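Local coordinates for DUF115 domain-containing protein (Magnetospirillum magneticum AMB-1, PDB 5MU5), which is a Maf glycosyltransferase involved in building bacterial flagella, where it probably transfers sugar residues onto flagellin, at residues A[251-256]-A[535-540]. Numbering follows the deposited sequence.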
loop_
_atom_site.group_PDB
_atom_site.type_symbol
_atom_site.label_atom_id
_atom_site.label_comp_id
_atom_site.label_asym_id
_atom_site.label_seq_id
_atom_site.Cartn_x
_atom_site.Cartn_y
_atom_site.Cartn_z
ATOM N N ALA A 251 -14.803 0.818 -16.258
ATOM C CA ALA A 251 -15.523 -0.390 -15.853
ATOM C C ALA A 251 -16.673 -0.014 -14.928
ATOM O O ALA A 251 -17.810 -0.388 -15.160
ATOM C CB ALA A 251 -14.583 -1.381 -15.154
ATOM N N SER A 252 -16.364 0.752 -13.892
ATOM C CA SER A 252 -17.357 1.125 -12.895
ATOM C C SER A 252 -18.462 1.962 -13.514
ATOM O O SER A 252 -19.629 1.754 -13.218
ATOM C CB SER A 252 -16.700 1.870 -11.738
ATOM O OG SER A 252 -17.631 2.053 -10.679
ATOM N N TYR A 253 -18.080 2.893 -14.377
ATOM C CA TYR A 253 -19.030 3.739 -15.077
ATOM C C TYR A 253 -20.022 2.851 -15.824
ATOM O O TYR A 253 -21.219 2.986 -15.651
ATOM C CB TYR A 253 -18.296 4.654 -16.060
ATOM C CG TYR A 253 -19.174 5.519 -16.940
ATOM C CD1 TYR A 253 -19.886 4.970 -18.005
ATOM C CD2 TYR A 253 -19.253 6.899 -16.739
ATOM C CE1 TYR A 253 -20.675 5.758 -18.813
ATOM C CE2 TYR A 253 -20.038 7.687 -17.547
ATOM C CZ TYR A 253 -20.747 7.102 -18.580
ATOM O OH TYR A 253 -21.518 7.872 -19.407
ATOM N N LYS A 254 -19.513 1.921 -16.625
ATOM C CA LYS A 254 -20.375 1.064 -17.442
ATOM C C LYS A 254 -21.187 0.110 -16.598
ATOM O O LYS A 254 -22.305 -0.191 -16.931
ATOM C CB LYS A 254 -19.558 0.248 -18.428
ATOM C CG LYS A 254 -18.736 1.077 -19.381
ATOM C CD LYS A 254 -19.579 1.879 -20.329
ATOM C CE LYS A 254 -20.221 0.968 -21.348
ATOM N NZ LYS A 254 -20.961 1.776 -22.343
ATOM N N ASN A 255 -20.608 -0.381 -15.517
ATOM C CA ASN A 255 -21.328 -1.273 -14.633
ATOM C C ASN A 255 -22.532 -0.621 -13.968
ATOM O O ASN A 255 -23.507 -1.290 -13.685
ATOM C CB ASN A 255 -20.393 -1.805 -13.551
ATOM C CG ASN A 255 -19.531 -2.947 -14.039
ATOM O OD1 ASN A 255 -19.939 -3.693 -14.925
ATOM N ND2 ASN A 255 -18.341 -3.105 -13.449
ATOM N N MET A 256 -22.461 0.677 -13.712
ATOM C CA MET A 256 -23.506 1.347 -12.954
ATOM C C MET A 256 -24.450 2.217 -13.743
ATOM O O MET A 256 -25.476 2.608 -13.215
ATOM C CB MET A 256 -22.853 2.195 -11.887
ATOM C CG MET A 256 -22.236 1.359 -10.791
ATOM S SD MET A 256 -21.298 2.440 -9.741
ATOM C CE MET A 256 -22.619 3.421 -9.000
ATOM N N GLU A 535 -30.479 6.554 -10.846
ATOM C CA GLU A 535 -30.461 7.603 -9.834
ATOM C C GLU A 535 -29.079 7.611 -9.189
ATOM O O GLU A 535 -28.448 8.662 -9.050
ATOM C CB GLU A 535 -31.521 7.379 -8.739
ATOM C CG GLU A 535 -32.983 7.501 -9.164
ATOM C CD GLU A 535 -33.554 6.259 -9.846
ATOM O OE1 GLU A 535 -32.882 5.202 -9.916
ATOM O OE2 GLU A 535 -34.709 6.343 -10.318
ATOM N N LEU A 536 -28.605 6.427 -8.808
ATOM C CA LEU A 536 -27.313 6.319 -8.153
ATOM C C LEU A 536 -26.209 6.788 -9.079
ATOM O O LEU A 536 -25.368 7.598 -8.686
ATOM C CB LEU A 536 -27.033 4.892 -7.696
ATOM C CG LEU A 536 -25.685 4.737 -7.002
ATOM C CD1 LEU A 536 -25.495 5.772 -5.894
ATOM C CD2 LEU A 536 -25.544 3.313 -6.470
ATOM N N PHE A 537 -26.226 6.303 -10.314
ATOM C CA PHE A 537 -25.225 6.737 -11.261
ATOM C C PHE A 537 -25.156 8.268 -11.374
ATOM O O PHE A 537 -24.081 8.842 -11.285
ATOM C CB PHE A 537 -25.437 6.102 -12.638
ATOM C CG PHE A 537 -24.570 6.698 -13.699
ATOM C CD1 PHE A 537 -23.248 6.298 -13.842
ATOM C CD2 PHE A 537 -25.064 7.702 -14.529
ATOM C CE1 PHE A 537 -22.436 6.877 -14.804
ATOM C CE2 PHE A 537 -24.258 8.283 -15.493
ATOM C CZ PHE A 537 -22.940 7.869 -15.629
ATOM N N HIS A 538 -26.292 8.918 -11.580
ATOM C CA HIS A 538 -26.307 10.364 -11.774
ATOM C C HIS A 538 -25.897 11.121 -10.525
ATOM O O HIS A 538 -25.198 12.125 -10.612
ATOM C CB HIS A 538 -27.673 10.853 -12.254
ATOM C CG HIS A 538 -27.981 10.455 -13.656
ATOM N ND1 HIS A 538 -27.198 10.840 -14.723
ATOM C CD2 HIS A 538 -28.987 9.710 -14.174
ATOM C CE1 HIS A 538 -27.710 10.350 -15.840
ATOM N NE2 HIS A 538 -28.794 9.659 -15.534
ATOM N N ASP A 539 -26.347 10.645 -9.372
ATOM C CA ASP A 539 -25.953 11.230 -8.106
ATOM C C ASP A 539 -24.431 11.280 -8.003
ATOM O O ASP A 539 -23.865 12.328 -7.693
ATOM C CB ASP A 539 -26.518 10.418 -6.944
ATOM C CG ASP A 539 -26.103 10.971 -5.604
ATOM O OD1 ASP A 539 -26.457 12.133 -5.299
ATOM O OD2 ASP A 539 -25.414 10.246 -4.863
ATOM N N ARG A 540 -23.769 10.154 -8.282
ATOM C CA ARG A 540 -22.308 10.090 -8.229
ATOM C C ARG A 540 -21.631 10.852 -9.383
ATOM O O ARG A 540 -20.821 11.733 -9.143
ATOM C CB ARG A 540 -21.829 8.632 -8.201
ATOM C CG ARG A 540 -22.325 7.778 -7.023
ATOM C CD ARG A 540 -21.712 8.193 -5.691
ATOM N NE ARG A 540 -22.291 9.439 -5.205
ATOM C CZ ARG A 540 -21.812 10.166 -4.200
ATOM N NH1 ARG A 540 -20.726 9.784 -3.534
ATOM N NH2 ARG A 540 -22.435 11.290 -3.863
#
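The hydroxyl of Tyr-253, hydrogen-bonded to Glu-648 OE2, tethers one end of a ring whose face receives Phe-537, a worked example of T-shaped aromatic packing between two helices. Helix 242-257 leads into strand 262-263 and helix 534-541 follows strand 530-531, which pairs antiparallel with 262-263 at the edge of the large mixed sheet; the short helical segments run roughly antiparallel, at 143°, with their axes 10.3 Å apart. The phenyl group sets its CE1–CZ edge over one face of the tyrosine ring, displaced toward the CD2–CE2 side, the planes standing at 85°, and Phe-537 CZ comes within 3.5 Å of Tyr-253 CE2. A chi1 of 170°, which puts CG opposite the backbone N, carries the Phe-537 ring from its helix to the Tyr-253 face, while Trp-541 adds to the cluster, edge-to-face with Tyr-253 and nearly parallel to Phe-537. An alanine in place of Tyr-253 is likely to leave Glu-648 OE2 without this hydroxyl partner and the Phe-537 edge without the aromatic face it packs on. Beside the ring pair, Met-256, bent at chi3, brings its CE methyl against Leu-536, 3.9 Å from CD2, while Phe-378 lines both Tyr-253 and Met-256. The four touching residues are buried, and Met-256 O accepts a weak hydrogen bond from Tyr-261 OH and lies 3.5 Å from Phe-537 CB.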